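MdbA (Actinomyces oris, PDB 4Z7X) is a thiol-disulfide oxidoreductase that probably forms disulfide bonds in exported proteins, in a pathway linked to sortase-mediated pilus assembly. Local coordinates at residues V58-F63 against T91-P96; T78-Q83 against S216-V221. All blocks are in the same frame, centred on the assembly; numbering follows the deposited sequence.

In the fold
After strand 41-43 at the edge of the sheet, the chain runs through strand 58-63, passes into helix 68-86, and returns along strand 91-96, where contact 1 closes a loop of 27 intervening residues as a parallel strand pair. Contact 2 opens within that helix, at 78-83, and closes only near the C terminus, at 216-221, after 132 residues that include strand 91-96 and most of the remaining helices. The two contacts therefore cross along the chain. In space they touch: I81 of the helix packs on I61 and L92 of the strands, and L59 meets L217, so the C-terminal helix and the beta-alpha-beta unit share one apolar layer.

Contact 1 (V58-F63 against T91-P96); sequences VLDIYF and TLALHP
Y62 and H95 form an offset stack, ring centroids 4.0 Å apart and planes turned by only 19°, with H95 CG and CB over one face of the tyrosine. In its own plane the imidazole has D60 OD1 and I61 O at its edge. H95 NE2 donates to D60 OD1 over 2.8 Å; the approach is nearly in plane for the imidazole but 45° above the carboxylate plane. Face contact and edge bond together limit how the imidazole can turn. D60 CG lies beside its own backbone N (chi1 -75°), which leaves OD1 leaning over A93 CB as well. P96 CA lies over one face of the F63 ring, toward the rim, with I61 O at its edge, in plane, and F63 CZ 3.8 Å from P96 CB.

The strands run parallel in register, the first and last of a beta-alpha-beta unit in the thioredoxin fold. Five backbone bonds join them, from L59 N to T91 O at one end to F63 N to H95 O at the other. Y62, H95, D60 and A93 share one face of the sheet; the opposite face carries L59, I61, L92 and L94. There I61 CD1 meets L92 CD1 at 3.8 Å, and both residues pack against helix 68-86. F63, on this same face, touches C70 of a probable thioredoxin-type CxxC motif and meets H127 edge-to-face.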
ATOM      1  N   VAL A  58      12.467   4.582  -7.429  1.00 11.23           N
ATOM      2  CA  VAL A  58      11.522   3.764  -6.703  1.00 10.58           C
ATOM      3  C   VAL A  58      11.605   3.934  -5.202  1.00  9.09           C
ATOM      4  O   VAL A  58      12.656   3.694  -4.600  1.00 11.43           O
ATOM      5  CB  VAL A  58      11.654   2.273  -7.100  1.00 12.78           C
ATOM      6  CG1 VAL A  58      10.638   1.450  -6.337  1.00 13.49           C
ATOM      7  CG2 VAL A  58      11.424   2.116  -8.600  1.00 11.58           C
ATOM      8  N   LEU A  59      10.451   4.243  -4.597  1.00  9.43           N
ATOM      9  CA  LEU A  59      10.279   4.205  -3.130  1.00  9.68           C
ATOM     10  C   LEU A  59       9.367   3.016  -2.808  1.00  9.33           C
ATOM     11  O   LEU A  59       8.175   3.019  -3.174  1.00 11.10           O
ATOM     12  CB  LEU A  59       9.633   5.480  -2.610  1.00  9.56           C
ATOM     13  CG  LEU A  59       9.444   5.596  -1.111  1.00 12.34           C
ATOM     14  CD1 LEU A  59      10.775   5.774  -0.391  1.00 14.45           C
ATOM     15  CD2 LEU A  59       8.489   6.761  -0.834  1.00 14.32           C
ATOM     16  N   ASP A  60       9.948   1.993  -2.174  1.00  9.27           N
ATOM     17  CA  ASP A  60       9.232   0.765  -1.842  1.00  9.86           C
ATOM     18  C   ASP A  60       8.816   0.870  -0.383  1.00 11.84           C
ATOM     19  O   ASP A  60       9.671   1.126   0.484  1.00 14.05           O
ATOM     20  CB  ASP A  60      10.195  -0.440  -1.925  1.00 13.59           C
ATOM     21  CG  ASP A  60      10.528  -0.859  -3.324  1.00 15.07           C
ATOM     22  OD1 ASP A  60       9.595  -1.188  -4.050  1.00 17.57           O
ATOM     23  OD2 ASP A  60      11.745  -0.890  -3.703  1.00 22.92           O
ATOM     24  N   ILE A  61       7.554   0.625  -0.095  1.00 11.09           N
ATOM     25  CA  ILE A  61       7.045   0.558   1.254  1.00  9.75           C
ATOM     26  C   ILE A  61       6.386  -0.817   1.502  1.00 11.57           C
ATOM     27  O   ILE A  61       5.403  -1.153   0.875  1.00 10.70           O
ATOM     28  CB  ILE A  61       6.020   1.674   1.567  1.00 12.02           C
ATOM     29  CG1 ILE A  61       6.651   3.073   1.261  1.00 16.13           C
ATOM     30  CG2 ILE A  61       5.605   1.590   3.019  1.00 14.84           C
ATOM     31  CD1 ILE A  61       5.714   4.236   1.403  1.00 21.70           C
ATOM     32  N   TYR A  62       6.991  -1.554   2.427  1.00 11.74           N
ATOM     33  CA  TYR A  62       6.463  -2.831   2.916  1.00  9.40           C
ATOM     34  C   TYR A  62       5.657  -2.535   4.172  1.00 12.22           C
ATOM     35  O   TYR A  62       6.170  -1.910   5.126  1.00 14.80           O
ATOM     36  CB  TYR A  62       7.583  -3.845   3.223  1.00 11.74           C
ATOM     37  CG  TYR A  62       8.272  -4.383   2.016  1.00 13.42           C
ATOM     38  CD1 TYR A  62       9.274  -3.668   1.354  1.00 13.98           C
ATOM     39  CD2 TYR A  62       7.939  -5.625   1.530  1.00 13.82           C
ATOM     40  CE1 TYR A  62       9.883  -4.193   0.218  1.00 14.68           C
ATOM     41  CE2 TYR A  62       8.566  -6.173   0.424  1.00 13.90           C
ATOM     42  CZ  TYR A  62       9.531  -5.453  -0.235  1.00 15.45           C
ATOM     43  OH  TYR A  62      10.149  -5.971  -1.368  1.00 17.00           O
ATOM     44  N   PHE A  63       4.402  -2.966   4.165  1.00 11.32           N
ATOM     45  CA  PHE A  63       3.463  -2.587   5.227  1.00 11.44           C
ATOM     46  C   PHE A  63       2.464  -3.699   5.512  1.00 10.60           C
ATOM     47  O   PHE A  63       2.293  -4.633   4.723  1.00 10.57           O
ATOM     48  CB  PHE A  63       2.711  -1.331   4.804  1.00 13.16           C
ATOM     49  CG  PHE A  63       1.687  -1.578   3.739  1.00 10.95           C
ATOM     50  CD1 PHE A  63       2.010  -1.583   2.395  1.00 13.34           C
ATOM     51  CD2 PHE A  63       0.416  -1.958   4.107  1.00 11.23           C
ATOM     52  CE1 PHE A  63       1.034  -1.874   1.460  1.00 13.72           C
ATOM     53  CE2 PHE A  63      -0.557  -2.238   3.188  1.00 11.35           C
ATOM     54  CZ  PHE A  63      -0.241  -2.214   1.844  1.00 13.74           C
ATOM     55  N   THR A  91       8.603   6.905  -8.041  1.00 10.38           N
ATOM     56  CA  THR A  91       7.698   5.819  -8.381  1.00 10.94           C
ATOM     57  C   THR A  91       7.404   5.122  -7.037  1.00 10.07           C
ATOM     58  O   THR A  91       8.313   4.695  -6.367  1.00 12.33           O
ATOM     59  CB  THR A  91       8.406   4.833  -9.302  1.00 12.34           C
ATOM     60  OG1 THR A  91       8.697   5.479 -10.542  1.00 15.77           O
ATOM     61  CG2 THR A  91       7.561   3.614  -9.533  1.00 15.33           C
ATOM     62  N   LEU A  92       6.151   5.091  -6.640  1.00  9.97           N
ATOM     63  CA  LEU A  92       5.744   4.492  -5.361  1.00  9.56           C
ATOM     64  C   LEU A  92       5.371   3.033  -5.589  1.00 10.63           C
ATOM     65  O   LEU A  92       4.528   2.724  -6.438  1.00 10.21           O
ATOM     66  CB  LEU A  92       4.566   5.254  -4.748  1.00 10.60           C
ATOM     67  CG  LEU A  92       4.026   4.690  -3.435  1.00 11.13           C
ATOM     68  CD1 LEU A  92       5.045   4.872  -2.314  1.00 12.31           C
ATOM     69  CD2 LEU A  92       2.713   5.331  -3.025  1.00 11.86           C
ATOM     70  N   ALA A  93       5.972   2.152  -4.794  1.00  8.72           N
ATOM     71  CA  ALA A  93       5.600   0.748  -4.834  1.00  8.39           C
ATOM     72  C   ALA A  93       5.167   0.290  -3.449  1.00 10.95           C
ATOM     73  O   ALA A  93       5.933   0.409  -2.484  1.00 10.27           O
ATOM     74  CB  ALA A  93       6.769  -0.094  -5.322  1.00  9.70           C
ATOM     75  N   LEU A  94       3.927  -0.178  -3.352  1.00  9.23           N
ATOM     76  CA  LEU A  94       3.323  -0.598  -2.086  1.00  8.65           C
ATOM     77  C   LEU A  94       3.321  -2.105  -2.028  1.00  8.63           C
ATOM     78  O   LEU A  94       2.835  -2.740  -2.941  1.00  9.75           O
ATOM     79  CB  LEU A  94       1.908  -0.057  -1.935  1.00 10.51           C
ATOM     80  CG  LEU A  94       1.796   1.470  -1.848  1.00  9.89           C
ATOM     81  CD1 LEU A  94       0.351   1.918  -1.749  1.00 11.22           C
ATOM     82  CD2 LEU A  94       2.584   2.028  -0.709  1.00 12.52           C
ATOM     83  N   HIS A  95       3.903  -2.644  -0.949  1.00  9.88           N
ATOM     84  CA  HIS A  95       4.091  -4.095  -0.782  1.00 10.02           C
ATOM     85  C   HIS A  95       3.339  -4.569   0.465  1.00  9.88           C
ATOM     86  O   HIS A  95       3.813  -4.357   1.573  1.00 10.51           O
ATOM     87  CB  HIS A  95       5.562  -4.457  -0.602  1.00 11.59           C
ATOM     88  CG  HIS A  95       6.467  -4.079  -1.727  1.00 11.52           C
ATOM     89  ND1 HIS A  95       7.060  -5.013  -2.561  1.00 11.09           N
ATOM     90  CD2 HIS A  95       6.939  -2.867  -2.122  1.00 12.74           C
ATOM     91  CE1 HIS A  95       7.852  -4.388  -3.421  1.00 12.04           C
ATOM     92  NE2 HIS A  95       7.811  -3.089  -3.166  1.00 12.23           N
ATOM     93  N   PRO A  96       2.179  -5.227   0.290  1.00 10.55           N
ATOM     94  CA  PRO A  96       1.372  -5.636   1.433  1.00 10.13           C
ATOM     95  C   PRO A  96       1.860  -6.955   2.005  1.00 12.36           C
ATOM     96  O   PRO A  96       2.348  -7.798   1.278  1.00 14.70           O
ATOM     97  CB  PRO A  96      -0.014  -5.819   0.813  1.00 12.61           C
ATOM     98  CG  PRO A  96       0.291  -6.324  -0.559  1.00 12.23           C
ATOM     99  CD  PRO A  96       1.532  -5.583  -0.979  1.00 11.50           C
TER

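Contact 2 (T78-Q83 against S216-V221)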
ATOM      1  N   THR A  78       1.688  10.652   4.299  1.00 12.62           N
ATOM      2  CA  THR A  78       0.764  10.613   3.149  1.00 13.77           C
ATOM      3  C   THR A  78       0.795  11.882   2.308  1.00 13.19           C
ATOM      4  O   THR A  78       0.779  11.815   1.086  1.00 12.39           O
ATOM      5  CB  THR A  78      -0.682  10.214   3.522  1.00 15.52           C
ATOM      6  OG1 THR A  78      -1.497  10.188   2.340  1.00 16.52           O
ATOM      7  CG2 THR A  78      -1.304  11.166   4.571  1.00 17.30           C
ATOM      8  N   GLN A  79       0.829  13.034   2.954  1.00 13.53           N
ATOM      9  CA  GLN A  79       0.791  14.287   2.209  1.00 13.98           C
ATOM     10  C   GLN A  79       2.016  14.402   1.306  1.00 12.73           C
ATOM     11  O   GLN A  79       1.891  14.717   0.106  1.00 12.87           O
ATOM     12  CB  GLN A  79       0.718  15.457   3.171  1.00 15.99           C
ATOM     13  CG  GLN A  79       0.513  16.754   2.456  1.00 18.91           C
ATOM     14  CD  GLN A  79      -0.881  16.891   1.855  1.00 26.21           C
ATOM     15  OE1 GLN A  79      -1.883  16.225   2.252  1.00 36.04           O
ATOM     16  NE2 GLN A  79      -0.960  17.743   0.858  1.00 31.91           N
ATOM     17  N   GLU A  80       3.195  14.119   1.842  1.00 11.41           N
ATOM     18  CA  GLU A  80       4.419  14.284   1.019  1.00 11.46           C
ATOM     19  C   GLU A  80       4.581  13.165  -0.021  1.00 11.20           C
ATOM     20  O   GLU A  80       5.129  13.387  -1.075  1.00 11.06           O
ATOM     21  CB  GLU A  80       5.690  14.423   1.866  1.00 13.07           C
ATOM     22  CG  GLU A  80       6.156  13.186   2.608  1.00 13.11           C
ATOM     23  CD  GLU A  80       7.551  13.360   3.171  1.00 13.51           C
ATOM     24  OE1 GLU A  80       7.887  12.660   4.157  1.00 14.37           O
ATOM     25  OE2 GLU A  80       8.332  14.199   2.636  1.00 15.63           O
ATOM     26  N   ILE A  81       4.104  11.958   0.287  1.00 10.62           N
ATOM     27  CA  ILE A  81       4.138  10.908  -0.723  1.00 10.46           C
ATOM     28  C   ILE A  81       3.252  11.311  -1.910  1.00  9.99           C
ATOM     29  O   ILE A  81       3.634  11.164  -3.079  1.00 11.27           O
ATOM     30  CB  ILE A  81       3.690   9.574  -0.145  1.00 11.06           C
ATOM     31  CG1 ILE A  81       4.777   9.089   0.813  1.00 12.50           C
ATOM     32  CG2 ILE A  81       3.386   8.584  -1.255  1.00 12.01           C
ATOM     33  CD1 ILE A  81       4.457   7.860   1.620  1.00 14.47           C
ATOM     34  N   ASN A  82       2.030  11.769  -1.625  1.00 10.64           N
ATOM     35  CA  ASN A  82       1.149  12.257  -2.687  0.60 10.66           C
ATOM     36  C   ASN A  82       1.785  13.414  -3.455  1.00  9.88           C
ATOM     37  O   ASN A  82       1.648  13.499  -4.695  1.00 11.84           O
ATOM     38  CB  ASN A  82      -0.197  12.681  -2.129  0.60 11.87           C
ATOM     39  CG  ASN A  82      -1.046  11.490  -1.747  0.60 13.92           C
ATOM     40  OD1 ASN A  82      -0.763  10.380  -2.176  0.60 15.93           O
ATOM     41  ND2 ASN A  82      -2.044  11.696  -0.921  0.60 17.54           N
ATOM     42  N   GLN A  83       2.507  14.305  -2.734  1.00  9.82           N
ATOM     43  CA  GLN A  83       3.153  15.434  -3.387  1.00 10.13           C
ATOM     44  C   GLN A  83       4.284  14.980  -4.271  1.00 11.37           C
ATOM     45  O   GLN A  83       4.400  15.462  -5.389  1.00 12.76           O
ATOM     46  CB  GLN A  83       3.621  16.454  -2.375  1.00 11.07           C
ATOM     47  CG  GLN A  83       4.029  17.733  -3.011  1.00 10.78           C
ATOM     48  CD  GLN A  83       2.882  18.443  -3.678  1.00 14.16           C
ATOM     49  OE1 GLN A  83       1.776  18.528  -3.133  1.00 15.78           O
ATOM     50  NE2 GLN A  83       3.146  18.978  -4.868  1.00 14.39           N
ATOM     51  N   SER A 216      10.389  14.492   5.673  1.00 16.59           N
ATOM     52  CA  SER A 216      11.628  13.708   5.671  0.60 16.85           C
ATOM     53  C   SER A 216      11.837  12.845   4.423  1.00 17.45           C
ATOM     54  O   SER A 216      12.970  12.707   3.988  1.00 16.70           O
ATOM     55  CB  SER A 216      11.794  12.921   6.960  0.60 18.50           C
ATOM     56  OG  SER A 216      10.662  12.142   7.238  0.60 21.43           O
ATOM     57  N   LEU A 217      10.778  12.321   3.800  1.00 14.50           N
ATOM     58  CA  LEU A 217      10.955  11.578   2.547  1.00 13.17           C
ATOM     59  C   LEU A 217      11.355  12.547   1.438  1.00 12.02           C
ATOM     60  O   LEU A 217      12.184  12.221   0.591  1.00 13.72           O
ATOM     61  CB  LEU A 217       9.708  10.747   2.124  1.00 13.63           C
ATOM     62  CG  LEU A 217       9.453   9.537   3.038  1.00 15.80           C
ATOM     63  CD1 LEU A 217       8.053   9.048   2.777  1.00 15.58           C
ATOM     64  CD2 LEU A 217      10.466   8.435   2.790  1.00 17.66           C
ATOM     65  N   THR A 218      10.745  13.719   1.412  1.00 12.76           N
ATOM     66  CA  THR A 218      11.092  14.731   0.417  1.00 13.00           C
ATOM     67  C   THR A 218      12.570  15.121   0.484  1.00 14.94           C
ATOM     68  O   THR A 218      13.265  15.185  -0.546  1.00 15.41           O
ATOM     69  CB  THR A 218      10.143  15.925   0.526  1.00 15.46           C
ATOM     70  OG1 THR A 218       8.808  15.461   0.366  1.00 17.12           O
ATOM     71  CG2 THR A 218      10.449  16.947  -0.500  1.00 15.56           C
ATOM     72  N   GLU A 219      13.054  15.303   1.702  1.00 15.42           N
ATOM     73  CA  GLU A 219      14.473  15.600   1.930  1.00 16.66           C
ATOM     74  C   GLU A 219      15.394  14.498   1.448  1.00 17.36           C
ATOM     75  O   GLU A 219      16.413  14.776   0.807  1.00 20.06           O
ATOM     76  CB  GLU A 219      14.718  15.898   3.396  1.00 18.87           C
ATOM     77  CG  GLU A 219      14.008  17.175   3.857  1.00 23.80           C
ATOM     78  CD  GLU A 219      13.720  17.226   5.354  1.00 28.61           C
ATOM     79  OE1 GLU A 219      14.303  16.424   6.135  1.00 34.43           O
ATOM     80  OE2 GLU A 219      12.907  18.090   5.756  1.00 32.02           O
ATOM     81  N   LEU A 220      15.016  13.254   1.717  1.00 15.32           N
ATOM     82  CA  LEU A 220      15.755  12.100   1.216  1.00 15.94           C
ATOM     83  C   LEU A 220      15.778  12.086  -0.310  1.00 14.10           C
ATOM     84  O   LEU A 220      16.819  11.926  -0.927  1.00 18.76           O
ATOM     85  CB  LEU A 220      15.101  10.831   1.736  1.00 17.39           C
ATOM     86  CG  LEU A 220      15.634   9.507   1.157  1.00 20.29           C
ATOM     87  CD1 LEU A 220      17.134   9.349   1.397  1.00 24.21           C
ATOM     88  CD2 LEU A 220      14.855   8.323   1.688  1.00 24.50           C
ATOM     89  N   VAL A 221      14.607  12.239  -0.923  1.00 13.77           N
ATOM     90  CA  VAL A 221      14.488  12.153  -2.383  1.00 15.69           C
ATOM     91  C   VAL A 221      15.238  13.295  -3.083  1.00 17.64           C
ATOM     92  O   VAL A 221      15.923  13.084  -4.096  1.00 18.33           O
ATOM     93  CB  VAL A 221      12.992  12.093  -2.801  1.00 15.78           C
ATOM     94  CG1 VAL A 221      12.793  12.229  -4.294  1.00 19.07           C
ATOM     95  CG2 VAL A 221      12.373  10.799  -2.300  1.00 15.38           C
TER
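The polar part of this contact is one carboxylate, that of E80, reaching across to the first turn of helix 216-222. Its two oxygens divide the work. OE1 accepts the backbone N-H of L217, with E80 OE1 and L217 N 2.9 Å apart, on its syn side and 29° out of the carboxylate plane. L217 CB rests 3.3 Å from E80 OE1, its side chain crossing that of E80 at about a right angle. OE2 takes two bonds from a single residue: T218 OG1 donates at 2.6 Å to the anti lone pair of E80 OE2, while T218 N, 2.7 Å from E80 OE2, comes from above the carboxylate plane. With CG set between the backbone N and the carbonyl carbon (chi1 70°) and the rest of the chain extended, the E80 side chain spans the space between the helices. The group is buried, and the N-H donors of the helix start would probably stabilise its negative charge. H77 ND1, one turn earlier in E80's own helix, also bonds OE1. Replacing E80 by an alanine removes the carboxylate, and the N-H groups of L217 and T218 and the T218 hydroxyl would probably lose their acceptor, with a gap opening between the helices.

The apolar part is smaller: L217 CD1 touches I81 CG1 at 3.8 Å.

The helix segments run at 38° to one another, their axes 9.4 Å apart at closest approach, and the side chains bridge this distance. I81 continues inward onto I61 and L92 of the central sheet, T218 and V221 touch L84 further along helix 68-86, and L220 and V221 reach F201 of strand 198-201.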